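Local coordinates for protein CrmK (Actinoalloteichus sp. WH1-2216-6, PDB 5I1V) that acts as an FAD-linked oxidase carrying covalently bound flavin in the recycling of shunt products during caerulomycin biosynthesis, at residues L235-V241 / L356-Y360; E269-R273 / Y360-S364. All blocks are in the same frame, centred on the assembly; numbering follows the deposited sequence. Where two conformers were deposited one is given.

Interaction 1 (L235-V241 / L356-Y360)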
loop_
_atom_site.group_PDB
_atom_site.type_symbol
_atom_site.label_atom_id
_atom_site.label_comp_id
_atom_site.label_asym_id
_atom_site.label_seq_id
_atom_site.Cartn_x
_atom_site.Cartn_y
_atom_site.Cartn_z
ATOM N N LEU A 235 -8.728 -26.596 -18.529
ATOM C CA LEU A 235 -8.994 -27.358 -17.325
ATOM C C LEU A 235 -10.239 -28.211 -17.496
ATOM O O LEU A 235 -11.227 -27.755 -18.074
ATOM C CB LEU A 235 -9.193 -26.351 -16.180
ATOM C CG LEU A 235 -9.214 -26.777 -14.726
ATOM C CD1 LEU A 235 -7.980 -27.596 -14.371
ATOM C CD2 LEU A 235 -9.289 -25.510 -13.890
ATOM N N THR A 236 -10.179 -29.462 -17.064
ATOM C CA THR A 236 -11.378 -30.285 -16.957
ATOM C C THR A 236 -11.688 -30.540 -15.492
ATOM O O THR A 236 -10.866 -30.277 -14.636
ATOM C CB THR A 236 -11.219 -31.658 -17.602
ATOM O OG1 THR A 236 -10.267 -32.437 -16.863
ATOM C CG2 THR A 236 -10.781 -31.524 -19.076
ATOM N N GLU A 237 -12.866 -31.100 -15.227
ATOM C CA GLU A 237 -13.242 -31.441 -13.877
ATOM C C GLU A 237 -12.269 -32.402 -13.271
ATOM O O GLU A 237 -11.882 -32.241 -12.113
ATOM C CB GLU A 237 -14.646 -32.042 -13.789
ATOM C CG GLU A 237 -14.974 -32.401 -12.345
ATOM C CD GLU A 237 -16.258 -33.164 -12.172
ATOM O OE1 GLU A 237 -17.295 -32.651 -12.589
ATOM O OE2 GLU A 237 -16.220 -34.274 -11.601
ATOM N N ALA A 238 -11.881 -33.416 -14.034
ATOM C CA ALA A 238 -10.941 -34.413 -13.516
ATOM C C ALA A 238 -9.579 -33.809 -13.209
ATOM O O ALA A 238 -8.965 -34.099 -12.167
ATOM C CB ALA A 238 -10.808 -35.565 -14.513
ATOM N N ASP A 239 -9.077 -32.946 -14.085
ATOM C CA ASP A 239 -7.827 -32.254 -13.755
ATOM C C ASP A 239 -7.971 -31.403 -12.496
ATOM O O ASP A 239 -7.080 -31.410 -11.659
ATOM C CB ASP A 239 -7.348 -31.340 -14.876
ATOM C CG ASP A 239 -6.763 -32.103 -16.042
ATOM O OD1 ASP A 239 -6.464 -33.317 -15.877
ATOM O OD2 ASP A 239 -6.576 -31.472 -17.112
ATOM N N TYR A 240 -9.054 -30.642 -12.389
ATOM C CA TYR A 240 -9.227 -29.838 -11.180
ATOM C C TYR A 240 -9.176 -30.724 -9.935
ATOM O O TYR A 240 -8.425 -30.414 -8.995
ATOM C CB TYR A 240 -10.522 -29.034 -11.211
ATOM C CG TYR A 240 -10.718 -28.247 -9.936
ATOM C CD1 TYR A 240 -10.121 -27.000 -9.779
ATOM C CD2 TYR A 240 -11.474 -28.755 -8.880
ATOM C CE1 TYR A 240 -10.290 -26.275 -8.627
ATOM C CE2 TYR A 240 -11.646 -28.026 -7.708
ATOM C CZ TYR A 240 -11.051 -26.779 -7.601
ATOM O OH TYR A 240 -11.149 -26.020 -6.450
ATOM N N VAL A 241 -9.969 -31.803 -9.923
ATOM C CA VAL A 241 -10.064 -32.697 -8.759
ATOM C C VAL A 241 -8.692 -33.300 -8.436
ATOM O O VAL A 241 -8.242 -33.299 -7.280
ATOM C CB VAL A 241 -11.165 -33.796 -8.922
ATOM C CG1 VAL A 241 -11.136 -34.799 -7.754
ATOM C CG2 VAL A 241 -12.562 -33.171 -9.035
ATOM N N LEU A 356 -14.701 -31.904 -3.943
ATOM C CA LEU A 356 -14.001 -31.215 -5.005
ATOM C C LEU A 356 -14.813 -31.076 -6.300
ATOM O O LEU A 356 -14.727 -30.036 -6.947
ATOM C CB LEU A 356 -12.625 -31.827 -5.260
ATOM C CG LEU A 356 -11.738 -31.811 -4.019
ATOM C CD1 LEU A 356 -10.389 -32.472 -4.304
ATOM C CD2 LEU A 356 -11.577 -30.381 -3.503
ATOM N N ALA A 357 -15.605 -32.073 -6.688
ATOM C CA ALA A 357 -16.487 -31.881 -7.868
ATOM C C ALA A 357 -17.636 -30.885 -7.601
ATOM O O ALA A 357 -18.042 -30.139 -8.486
ATOM C CB ALA A 357 -17.031 -33.202 -8.391
ATOM N N ALA A 358 -18.143 -30.871 -6.379
ATOM C CA ALA A 358 -19.066 -29.823 -5.951
ATOM C C ALA A 358 -18.448 -28.424 -6.116
ATOM O O ALA A 358 -19.109 -27.507 -6.541
ATOM C CB ALA A 358 -19.502 -30.048 -4.515
ATOM N N ALA A 359 -17.172 -28.282 -5.788
ATOM C CA ALA A 359 -16.486 -26.993 -5.909
ATOM C C ALA A 359 -16.322 -26.691 -7.355
ATOM O O ALA A 359 -16.639 -25.595 -7.788
ATOM C CB ALA A 359 -15.126 -27.034 -5.260
ATOM N N TYR A 360 -15.857 -27.676 -8.127
ATOM C CA TYR A 360 -15.720 -27.466 -9.588
ATOM C C TYR A 360 -17.003 -26.926 -10.208
ATOM O O TYR A 360 -16.976 -25.992 -11.017
ATOM C CB TYR A 360 -15.256 -28.719 -10.299
ATOM C CG TYR A 360 -14.857 -28.459 -11.735
ATOM C CD1 TYR A 360 -13.632 -27.884 -12.049
ATOM C CD2 TYR A 360 -15.720 -28.780 -12.787
ATOM C CE1 TYR A 360 -13.262 -27.656 -13.379
ATOM C CE2 TYR A 360 -15.375 -28.534 -14.110
ATOM C CZ TYR A 360 -14.154 -27.990 -14.409
ATOM O OH TYR A 360 -13.842 -27.759 -15.748
#
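The backbone of E237 lies over a face of the Y360 ring: E237 CA is 3.5 Å from the ring centroid and 10° off its normal, a CH-pi contact. On the same residue, E237 N stands 3.5 Å from Y360 CZ. The E237 side chain then runs extended across the ring, CB and CG passing the CD2 side, and brings OE2 to 3.5 Å from CB of A357, a carboxylate laid against a methyl. Y240 comes obliquely at the CD1 rim, on the same side of the ring plane as E237; its CB is 3.4 Å from Y360 CD1. The two tyrosines slide past each other in opposite directions, with centroids 5.7 Å apart and planes midway between parallel and perpendicular, so the pair is neither a stack nor edge-to-face. One turn on from E237, V241 CG2 packs 4.0 Å from L356 CB.

Y360 gets there because its CG is anti to the backbone N (chi1 -169°), which sends the ring across to the start of the opposing helix. With an alanine here, E237 CA would probably lose its aromatic face and Y240 CB its neighbour, opening a gap between the helices. The start of helix 237-253 is itself fixed: T236 is the N-cap, its OG1 accepting from D239 N at 3.1 Å, and the D239 carboxylate is bound in turn by A307 N.

Further out, the Y360 ring meets that of W232, while L356 rests on Y377 and A359 on M375, both of strand 374-379. The axes of 237-241 and 356-360 approach to 9.4 Å at 125°, an oblique pair. Helices packed against a large antiparallel sheet fit the second domain of FAD-linked oxidases of the berberine bridge enzyme type; this pair is remote from the residues that bind FAD.

Interaction 2 (E269-R273 / Y360-S364); sequences ECFHR and YRHLS
R273 and L363 are joined by the one clear hydrogen bond between the two segments, R273 N to L363 O at 2.8 Å. Its N-H...O angle is 159°, and the donor sits nearly in line with the C=O bond. A second hydrogen-bond system braces the helix side within 360-364: Y360 O accepts from S364 N at 2.7 Å and from S364 OG at 2.9 Å. The hydroxyl approaches from above the carbonyl plane, 41° out of it, because OG lies between the backbone N and the carbonyl carbon (chi1 56°) and is folded back over the preceding turn.

One C-H...O contact adds to these bonds: H272 CA is 3.5 Å from L363 O. That oxygen also lies 3.0 Å from H272 CD2, oblique to the ring and not in line with its C-H. H362 O lies in the plane of the same ring, off its edge, 3.3 Å from H272 CD2. The imidazole is held from outside the pair as well, NE2 being bonded to R365 O and ND1 to S274 OG, which fixes how it is turned; W420 NE1 bonds to H362 O.

Apolar contact comes from the fork of L363. Its CD2 presses on the strand backbone, 3.3 Å from C270 O, while CD1 meets the C270 side chain, 4.1 Å from CB. W232, Y240 and W420 also touch L363. R273 was modelled in two conformers, so the close approach of its NH1 to S364 CB is doubtful.

Chemically, L363 O finds its partner, the amide of R273, on the chain leaving strand 265-271. H362 O, in plane near CD2, and R365 O, bonded to NE2, would probably polarise that C-H and N-H edge of H272.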
loop_
_atom_site.group_PDB
_atom_site.type_symbol
_atom_site.label_atom_id
_atom_site.label_comp_id
_atom_site.label_asym_id
_atom_site.label_seq_id
_atom_site.Cartn_x
_atom_site.Cartn_y
_atom_site.Cartn_z
ATOM N N GLU A 269 -4.914 -20.662 -5.126
ATOM C CA GLU A 269 -6.118 -19.860 -5.263
ATOM C C GLU A 269 -6.916 -20.451 -6.406
ATOM O O GLU A 269 -6.492 -20.386 -7.561
ATOM C CB GLU A 269 -5.809 -18.422 -5.621
ATOM C CG GLU A 269 -4.985 -17.680 -4.605
ATOM C CD GLU A 269 -4.896 -16.182 -4.899
ATOM O OE1 GLU A 269 -3.790 -15.723 -5.260
ATOM O OE2 GLU A 269 -5.940 -15.472 -4.779
ATOM N N CYS A 270 -8.075 -20.974 -6.074
ATOM C CA CYS A 270 -8.965 -21.528 -7.072
ATOM C C CYS A 270 -10.082 -20.551 -7.412
ATOM O O CYS A 270 -11.156 -20.636 -6.864
ATOM C CB CYS A 270 -9.562 -22.813 -6.528
ATOM S SG CYS A 270 -8.304 -23.986 -6.010
ATOM N N PHE A 271 -9.773 -19.633 -8.310
ATOM C CA PHE A 271 -10.694 -18.673 -8.830
ATOM C C PHE A 271 -11.812 -19.311 -9.641
ATOM O O PHE A 271 -11.638 -20.391 -10.251
ATOM C CB PHE A 271 -9.974 -17.724 -9.757
ATOM C CG PHE A 271 -8.950 -16.835 -9.095
ATOM C CD1 PHE A 271 -9.340 -15.744 -8.330
ATOM C CD2 PHE A 271 -7.604 -17.040 -9.311
ATOM C CE1 PHE A 271 -8.388 -14.909 -7.751
ATOM C CE2 PHE A 271 -6.656 -16.207 -8.770
ATOM C CZ PHE A 271 -7.042 -15.130 -7.987
ATOM N N HIS A 272 -12.942 -18.622 -9.660
ATOM C CA HIS A 272 -13.992 -18.900 -10.603
ATOM C C HIS A 272 -13.435 -18.760 -12.014
ATOM O O HIS A 272 -12.533 -17.958 -12.281
ATOM C CB HIS A 272 -15.184 -17.954 -10.404
ATOM C CG HIS A 272 -16.312 -18.229 -11.338
ATOM N ND1 HIS A 272 -16.495 -17.521 -12.507
ATOM C CD2 HIS A 272 -17.294 -19.153 -11.297
ATOM C CE1 HIS A 272 -17.542 -18.011 -13.153
ATOM N NE2 HIS A 272 -18.044 -19.004 -12.439
ATOM N N ARG A 273 -14.021 -19.551 -12.919
ATOM C CA ARG A 273 -13.603 -19.620 -14.312
ATOM C C ARG A 273 -13.414 -18.257 -14.965
ATOM O O ARG A 273 -12.478 -18.060 -15.750
ATOM C CB ARG A 273 -14.621 -20.461 -15.118
ATOM C CG ARG A 273 -14.407 -20.452 -16.633
ATOM C CD ARG A 273 -15.165 -21.569 -17.357
ATOM N NE ARG A 273 -14.272 -22.535 -18.010
ATOM C CZ ARG A 273 -14.294 -23.837 -17.764
ATOM N NH1 ARG A 273 -15.187 -24.306 -16.923
ATOM N NH2 ARG A 273 -13.448 -24.669 -18.357
ATOM N N TYR A 360 -15.857 -27.676 -8.127
ATOM C CA TYR A 360 -15.720 -27.466 -9.588
ATOM C C TYR A 360 -17.003 -26.926 -10.208
ATOM O O TYR A 360 -16.976 -25.992 -11.017
ATOM C CB TYR A 360 -15.256 -28.719 -10.299
ATOM C CG TYR A 360 -14.857 -28.459 -11.735
ATOM C CD1 TYR A 360 -13.632 -27.884 -12.049
ATOM C CD2 TYR A 360 -15.720 -28.780 -12.787
ATOM C CE1 TYR A 360 -13.262 -27.656 -13.379
ATOM C CE2 TYR A 360 -15.375 -28.534 -14.110
ATOM C CZ TYR A 360 -14.154 -27.990 -14.409
ATOM O OH TYR A 360 -13.842 -27.759 -15.748
ATOM N N ARG A 361 -18.126 -27.478 -9.787
ATOM C CA ARG A 361 -19.419 -27.111 -10.360
ATOM C C ARG A 361 -19.740 -25.626 -10.203
ATOM O O ARG A 361 -20.188 -24.976 -11.144
ATOM C CB ARG A 361 -20.532 -27.933 -9.702
ATOM C CG ARG A 361 -21.872 -27.854 -10.423
ATOM C CD ARG A 361 -22.786 -26.758 -9.881
ATOM N NE ARG A 361 -23.723 -27.297 -8.893
ATOM C CZ ARG A 361 -24.974 -26.880 -8.717
ATOM N NH1 ARG A 361 -25.487 -25.896 -9.460
ATOM N NH2 ARG A 361 -25.725 -27.465 -7.793
ATOM N N HIS A 362 -19.518 -25.098 -8.998
ATOM C CA HIS A 362 -19.700 -23.671 -8.735
ATOM C C HIS A 362 -18.569 -22.820 -9.320
ATOM O O HIS A 362 -18.801 -21.707 -9.790
ATOM C CB HIS A 362 -19.829 -23.450 -7.228
ATOM C CG HIS A 362 -21.051 -24.068 -6.640
ATOM N ND1 HIS A 362 -22.304 -23.496 -6.760
ATOM C CD2 HIS A 362 -21.234 -25.232 -5.975
ATOM C CE1 HIS A 362 -23.200 -24.275 -6.175
ATOM N NE2 HIS A 362 -22.577 -25.334 -5.689
ATOM N N LEU A 363 -17.333 -23.319 -9.295
ATOM C CA LEU A 363 -16.200 -22.590 -9.921
ATOM C C LEU A 363 -16.217 -22.536 -11.456
ATOM O O LEU A 363 -15.671 -21.594 -12.023
ATOM C CB LEU A 363 -14.860 -23.164 -9.458
ATOM C CG LEU A 363 -14.567 -23.030 -7.953
ATOM C CD1 LEU A 363 -13.407 -23.949 -7.585
ATOM C CD2 LEU A 363 -14.256 -21.579 -7.587
ATOM N N SER A 364 -16.812 -23.525 -12.144
ATOM C CA SER A 364 -16.980 -23.367 -13.612
ATOM C C SER A 364 -18.348 -22.843 -14.084
ATOM O O SER A 364 -18.499 -22.521 -15.265
ATOM C CB SER A 364 -16.693 -24.676 -14.353
ATOM O OG SER A 364 -17.503 -25.687 -13.853
#

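In the fold
Interactions 1 and 2 use successive parts of helix 353-364 and share Y360; their centres are 8 Å apart. In interaction 1 this helix meets helix 237-253, and in interaction 2 it meets the end of strand 265-271, the next element along the chain. Y240 bridges the two, its OH lying 3.3 Å from L363 CD1 and 3.5 Å from C270 SG. W232 touches the shared helix and also bonds through NE1 to F271 O. Neither contact reaches the flavin: the F271 side chain in interaction 2 is about 13 Å from FAD and about 11 Å from the side chain of FAD-binding F123, while interaction 1 is remote from the FAD-binding residues.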